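Local structure of H127A/Y244A mutant of alginate lyase AlyC3 in complex with dimannuronate (Psychromonas sp., 7C8F) at residues Asn78-Leu90 against Asp227-Lys239. The protein probably cleaves alginate by beta-elimination as a polysaccharide lyase of family 7, and is held here as a mutant with dimannuronate bound. Sequence-based numbering, arbitrary orientation.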
loop_
_atom_site.group_PDB
_atom_site.type_symbol
_atom_site.label_atom_id
_atom_site.label_comp_id
_atom_site.label_asym_id
_atom_site.label_seq_id
_atom_site.Cartn_x
_atom_site.Cartn_y
_atom_site.Cartn_z
ATOM N N ASN B 78 16.200 -10.588 -20.484
ATOM C CA ASN B 78 17.185 -11.590 -20.096
ATOM C C ASN B 78 17.867 -11.042 -18.841
ATOM O O ASN B 78 18.740 -10.176 -18.939
ATOM C CB ASN B 78 18.174 -11.811 -21.227
ATOM C CG ASN B 78 19.295 -12.750 -20.845
ATOM O OD1 ASN B 78 19.275 -13.359 -19.777
ATOM N ND2 ASN B 78 20.283 -12.883 -21.731
ATOM N N GLU B 79 17.445 -11.523 -17.675
ATOM C CA GLU B 79 17.832 -10.878 -16.434
ATOM C C GLU B 79 18.072 -11.888 -15.331
ATOM O O GLU B 79 17.352 -12.886 -15.216
ATOM C CB GLU B 79 16.722 -9.937 -15.929
ATOM C CG GLU B 79 16.469 -8.735 -16.830
ATOM C CD GLU B 79 15.152 -8.053 -16.531
ATOM O OE1 GLU B 79 14.120 -8.750 -16.373
ATOM O OE2 GLU B 79 15.156 -6.810 -16.448
ATOM N N VAL B 80 19.072 -11.613 -14.507
ATOM C CA VAL B 80 19.206 -12.271 -13.213
ATOM C C VAL B 80 18.305 -11.542 -12.223
ATOM O O VAL B 80 18.348 -10.307 -12.122
ATOM C CB VAL B 80 20.672 -12.253 -12.754
ATOM C CG1 VAL B 80 20.784 -12.532 -11.274
ATOM C CG2 VAL B 80 21.503 -13.271 -13.548
ATOM N N ARG B 81 17.478 -12.298 -11.501
ATOM C CA ARG B 81 16.485 -11.773 -10.568
ATOM C C ARG B 81 16.904 -12.219 -9.175
ATOM O O ARG B 81 16.854 -13.415 -8.865
ATOM C CB ARG B 81 15.081 -12.271 -10.933
ATOM C CG ARG B 81 13.923 -11.644 -10.147
ATOM C CD ARG B 81 13.642 -12.357 -8.817
ATOM N NE ARG B 81 12.259 -12.123 -8.372
ATOM C CZ ARG B 81 11.884 -11.735 -7.158
ATOM N NH1 ARG B 81 10.582 -11.583 -6.887
ATOM N NH2 ARG B 81 12.775 -11.547 -6.186
ATOM N N VAL B 82 17.368 -11.279 -8.360
ATOM C CA VAL B 82 17.800 -11.596 -7.003
ATOM C C VAL B 82 16.575 -11.962 -6.174
ATOM O O VAL B 82 15.569 -11.249 -6.174
ATOM C CB VAL B 82 18.592 -10.423 -6.398
ATOM C CG1 VAL B 82 19.084 -10.762 -5.000
ATOM C CG2 VAL B 82 19.780 -10.041 -7.308
ATOM N N HIS B 83 16.652 -13.094 -5.463
ATOM C CA HIS B 83 15.452 -13.692 -4.871
ATOM C C HIS B 83 14.849 -12.894 -3.723
ATOM O O HIS B 83 13.634 -12.970 -3.506
ATOM C CB HIS B 83 15.761 -15.108 -4.406
ATOM C CG HIS B 83 15.696 -16.110 -5.508
ATOM N ND1 HIS B 83 16.648 -17.093 -5.687
ATOM C CD2 HIS B 83 14.772 -16.292 -6.482
ATOM C CE1 HIS B 83 16.306 -17.844 -6.721
ATOM N NE2 HIS B 83 15.172 -17.382 -7.218
ATOM N N LYS B 84 15.656 -12.170 -2.957
ATOM C CA LYS B 84 15.127 -11.498 -1.772
ATOM C C LYS B 84 14.092 -10.438 -2.148
ATOM O O LYS B 84 14.380 -9.513 -2.913
ATOM C CB LYS B 84 16.280 -10.841 -1.009
ATOM C CG LYS B 84 15.841 -10.063 0.233
ATOM C CD LYS B 84 15.384 -11.002 1.338
ATOM C CE LYS B 84 14.896 -10.217 2.551
ATOM N NZ LYS B 84 14.467 -11.128 3.667
ATOM N N ASN B 85 12.897 -10.540 -1.572
ATOM C CA ASN B 85 11.893 -9.472 -1.660
ATOM C C ASN B 85 12.011 -8.675 -0.372
ATOM O O ASN B 85 11.501 -9.080 0.679
ATOM C CB ASN B 85 10.481 -10.018 -1.845
ATOM C CG ASN B 85 10.337 -10.866 -3.097
ATOM O OD1 ASN B 85 10.796 -10.506 -4.182
ATOM N ND2 ASN B 85 9.693 -12.023 -2.941
ATOM N N PHE B 86 12.706 -7.551 -0.452
ATOM C CA PHE B 86 13.105 -6.825 0.741
ATOM C C PHE B 86 12.203 -5.637 1.036
ATOM O O PHE B 86 11.586 -5.039 0.142
ATOM C CB PHE B 86 14.567 -6.360 0.676
ATOM C CG PHE B 86 14.994 -5.762 -0.655
ATOM C CD1 PHE B 86 14.672 -4.449 -0.986
ATOM C CD2 PHE B 86 15.752 -6.507 -1.542
ATOM C CE1 PHE B 86 15.087 -3.897 -2.202
ATOM C CE2 PHE B 86 16.173 -5.966 -2.760
ATOM C CZ PHE B 86 15.839 -4.660 -3.088
ATOM N N ARG B 87 12.152 -5.285 2.311
ATOM C CA ARG B 87 11.562 -4.018 2.710
ATOM C C ARG B 87 12.510 -2.879 2.380
ATOM O O ARG B 87 13.730 -3.013 2.489
ATOM C CB ARG B 87 11.293 -4.020 4.210
ATOM C CG ARG B 87 10.177 -4.969 4.538
ATOM C CD ARG B 87 9.649 -4.813 5.920
ATOM N NE ARG B 87 9.166 -3.477 6.247
ATOM C CZ ARG B 87 8.294 -3.295 7.224
ATOM N NH1 ARG B 87 7.845 -4.362 7.877
ATOM N NH2 ARG B 87 7.873 -2.092 7.553
ATOM N N THR B 88 11.945 -1.746 1.982
ATOM C CA THR B 88 12.747 -0.597 1.571
ATOM C C THR B 88 12.728 0.506 2.614
ATOM O O THR B 88 13.395 1.539 2.429
ATOM C CB THR B 88 12.227 -0.029 0.239
ATOM O OG1 THR B 88 10.942 0.593 0.452
ATOM C CG2 THR B 88 12.100 -1.129 -0.808
ATOM N N ASP B 89 11.981 0.317 3.707
ATOM C CA ASP B 89 11.625 1.398 4.612
ATOM C C ASP B 89 12.296 1.313 5.974
ATOM O O ASP B 89 12.008 2.151 6.833
ATOM C CB ASP B 89 10.096 1.469 4.780
ATOM C CG ASP B 89 9.472 0.153 5.266
ATOM O OD1 ASP B 89 9.988 -0.952 4.980
ATOM O OD2 ASP B 89 8.422 0.234 5.952
ATOM N N LEU B 90 13.181 0.330 6.201
ATOM C CA LEU B 90 13.645 0.159 7.568
ATOM C C LEU B 90 15.073 0.670 7.732
ATOM O O LEU B 90 15.890 0.547 6.815
ATOM C CB LEU B 90 13.581 -1.315 7.981
ATOM C CG LEU B 90 12.171 -1.914 7.940
ATOM C CD1 LEU B 90 12.246 -3.387 8.259
ATOM C CD2 LEU B 90 11.236 -1.201 8.913
ATOM N N ASP B 227 13.991 10.126 -1.636
ATOM C CA ASP B 227 13.108 9.663 -0.564
ATOM C C ASP B 227 12.023 8.775 -1.168
ATOM O O ASP B 227 11.330 9.187 -2.102
ATOM C CB ASP B 227 12.499 10.895 0.120
ATOM C CG ASP B 227 11.543 10.566 1.277
ATOM O OD1 ASP B 227 11.143 9.408 1.458
ATOM O OD2 ASP B 227 11.158 11.511 2.006
ATOM N N ILE B 228 11.893 7.538 -0.655
ATOM C CA ILE B 228 10.894 6.596 -1.159
ATOM C C ILE B 228 9.912 6.175 -0.067
ATOM O O ILE B 228 9.410 5.047 -0.078
ATOM C CB ILE B 228 11.557 5.371 -1.821
ATOM C CG1 ILE B 228 12.542 4.678 -0.867
ATOM C CG2 ILE B 228 12.274 5.789 -3.096
ATOM C CD1 ILE B 228 12.979 3.285 -1.325
ATOM N N ASP B 229 9.625 7.058 0.854
ATOM C CA ASP B 229 8.645 6.786 1.916
ATOM C C ASP B 229 7.326 6.259 1.303
ATOM O O ASP B 229 6.705 5.409 1.836
ATOM C CB ASP B 229 8.404 8.098 2.684
ATOM C CG ASP B 229 7.667 7.963 4.010
ATOM O OD1 ASP B 229 7.503 6.928 4.527
ATOM O OD2 ASP B 229 7.344 9.005 4.503
ATOM N N TYR B 230 6.954 6.814 0.177
ATOM C CA TYR B 230 5.730 6.430 -0.511
ATOM C C TYR B 230 5.622 4.964 -0.935
ATOM O O TYR B 230 4.566 4.495 -1.169
ATOM C CB TYR B 230 5.500 7.317 -1.753
ATOM C CG TYR B 230 6.625 7.280 -2.775
ATOM C CD1 TYR B 230 6.672 6.300 -3.727
ATOM C CD2 TYR B 230 7.620 8.221 -2.757
ATOM C CE1 TYR B 230 7.695 6.239 -4.615
ATOM C CE2 TYR B 230 8.640 8.183 -3.648
ATOM C CZ TYR B 230 8.676 7.190 -4.557
ATOM O OH TYR B 230 9.694 7.179 -5.447
ATOM N N TRP B 231 6.760 4.299 -1.021
ATOM C CA TRP B 231 6.872 2.921 -1.445
ATOM C C TRP B 231 7.001 1.922 -0.302
ATOM O O TRP B 231 7.183 0.787 -0.515
ATOM C CB TRP B 231 8.145 2.822 -2.274
ATOM C CG TRP B 231 8.302 1.707 -3.268
ATOM C CD1 TRP B 231 9.065 0.620 -3.143
ATOM C CD2 TRP B 231 7.730 1.646 -4.560
ATOM N NE1 TRP B 231 9.005 -0.146 -4.256
ATOM C CE2 TRP B 231 8.186 0.470 -5.157
ATOM C CE3 TRP B 231 6.870 2.475 -5.276
ATOM C CZ2 TRP B 231 7.811 0.113 -6.436
ATOM C CZ3 TRP B 231 6.507 2.107 -6.522
ATOM C CH2 TRP B 231 6.983 0.947 -7.090
ATOM N N ARG B 232 6.910 2.422 0.901
ATOM C CA ARG B 232 7.174 1.632 2.101
ATOM C C ARG B 232 6.505 0.292 2.270
ATOM O O ARG B 232 7.108 -0.606 2.818
ATOM C CB ARG B 232 6.989 2.486 3.360
ATOM C CG ARG B 232 5.583 2.965 3.638
ATOM C CD ARG B 232 5.551 4.043 4.707
ATOM N NE ARG B 232 4.230 4.572 5.016
ATOM C CZ ARG B 232 3.671 5.578 4.380
ATOM N NH1 ARG B 232 4.255 6.139 3.370
ATOM N NH2 ARG B 232 2.515 6.029 4.744
ATOM N N HIS B 233 5.282 0.206 1.777
ATOM C CA HIS B 233 4.522 -1.039 1.903
ATOM C C HIS B 233 4.899 -2.099 0.874
ATOM O O HIS B 233 4.427 -3.240 0.991
ATOM C CB HIS B 233 3.024 -0.751 1.752
ATOM C CG HIS B 233 2.686 -0.007 0.492
ATOM N ND1 HIS B 233 3.271 1.197 0.168
ATOM C CD2 HIS B 233 1.827 -0.296 -0.517
ATOM C CE1 HIS B 233 2.778 1.629 -0.980
ATOM N NE2 HIS B 233 1.889 0.750 -1.412
ATOM N N LEU B 234 5.717 -1.773 -0.126
ATOM C CA LEU B 234 5.960 -2.677 -1.246
ATOM C C LEU B 234 7.288 -3.409 -1.071
ATOM O O LEU B 234 8.356 -2.789 -1.083
ATOM C CB LEU B 234 5.926 -1.893 -2.561
ATOM C CG LEU B 234 4.552 -1.290 -2.863
ATOM C CD1 LEU B 234 4.658 -0.317 -4.035
ATOM C CD2 LEU B 234 3.551 -2.406 -3.168
ATOM N N LEU B 235 7.224 -4.730 -0.918
ATOM C CA LEU B 235 8.438 -5.536 -0.961
ATOM C C LEU B 235 9.036 -5.463 -2.358
ATOM O O LEU B 235 8.317 -5.541 -3.360
ATOM C CB LEU B 235 8.111 -6.991 -0.621
ATOM C CG LEU B 235 7.496 -7.235 0.759
ATOM C CD1 LEU B 235 7.302 -8.732 0.995
ATOM C CD2 LEU B 235 8.364 -6.633 1.864
ATOM N N SER B 236 10.357 -5.295 -2.424
ATOM C CA SER B 236 11.025 -4.933 -3.664
ATOM C C SER B 236 12.199 -5.872 -3.931
ATOM O O SER B 236 12.655 -6.609 -3.047
ATOM C CB SER B 236 11.462 -3.467 -3.606
ATOM O OG SER B 236 10.313 -2.634 -3.409
ATOM N N TYR B 237 12.681 -5.863 -5.174
ATOM C CA TYR B 237 13.748 -6.788 -5.539
ATOM C C TYR B 237 14.558 -6.235 -6.696
ATOM O O TYR B 237 14.096 -5.375 -7.457
ATOM C CB TYR B 237 13.226 -8.189 -5.880
ATOM C CG TYR B 237 12.247 -8.285 -7.038
ATOM C CD1 TYR B 237 10.874 -8.148 -6.839
ATOM C CD2 TYR B 237 12.698 -8.563 -8.323
ATOM C CE1 TYR B 237 9.987 -8.279 -7.899
ATOM C CE2 TYR B 237 11.825 -8.711 -9.379
ATOM C CZ TYR B 237 10.466 -8.561 -9.166
ATOM O OH TYR B 237 9.570 -8.689 -10.215
ATOM N N PHE B 238 15.779 -6.749 -6.825
ATOM C CA PHE B 238 16.715 -6.332 -7.862
ATOM C C PHE B 238 16.668 -7.252 -9.078
ATOM O O PHE B 238 16.519 -8.473 -8.954
ATOM C CB PHE B 238 18.153 -6.395 -7.345
ATOM C CG PHE B 238 18.510 -5.338 -6.340
ATOM C CD1 PHE B 238 18.401 -3.981 -6.652
ATOM C CD2 PHE B 238 19.037 -5.696 -5.108
ATOM C CE1 PHE B 238 18.771 -3.020 -5.726
ATOM C CE2 PHE B 238 19.421 -4.738 -4.192
ATOM C CZ PHE B 238 19.285 -3.396 -4.495
ATOM N N LYS B 239 16.871 -6.657 -10.258
ATOM C CA LYS B 239 17.167 -7.393 -11.477
ATOM C C LYS B 239 18.299 -6.703 -12.216
ATOM O O LYS B 239 18.471 -5.480 -12.126
ATOM C CB LYS B 239 15.968 -7.477 -12.424
ATOM C CG LYS B 239 14.807 -8.249 -11.822
ATOM C CD LYS B 239 13.765 -8.658 -12.850
ATOM C CE LYS B 239 12.911 -7.478 -13.273
ATOM N NZ LYS B 239 11.911 -7.937 -14.287
HETATM O O HOH W 1 16.265 -8.790 -4.785
HETATM O O HOH W 2 9.244 -1.492 1.157
HETATM O O HOH W 3 10.333 3.056 1.833
#
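R81 lies across Y237 where strands 78-82 and 235-239 pair antiparallel. Followed outward, its CB nears CG of K239, its partner in a non-hydrogen-bonded pair, and CG, turned anti to the backbone N (chi1 -172°), reaches CE2 of Y237 at 3.7 Å. A bend at chi2 then lays CD and NE along the CD2-CE2 side of the ring. The guanidinium plane is 5° from the ring plane, and CZ stands 3.5 Å from the centroid of Y237, which establishes a flat cation-pi stack. In that plane NH1 and NH2 both grip OD1 of N85, NH1 on a lone pair at 2.9 Å; NH2 also donates to O of V82, while NE donates to a malonate ion, probably from the crystallisation liquor. An alanine in place of R81 would probably leave the Y237 face without its stacked cation and OD1 of N85 without its two guanidinium donors.

Past the loop at 83-85, where the register shifts by two residues, F86 and S236 form a two-bond bridge, F86 N to S236 O being 2.8 Å. That carbonyl oxygen sits over the centre of the F86 ring. Water 1 bridges the two segments between the ladders, accepting from N of F238 and donating to O of V82 and K84. At the other end, NZ of K239 meets OE1 of E79 at 3.1 Å, an oxygen shared with R77 of the glycan pocket. Backbone bonds, V82 N to F238 O among them, thus join neighbouring strands within this beta-jelly-roll sheet, while the stack and salt bridge add side-chain ties, the latter near the bound mannuronate.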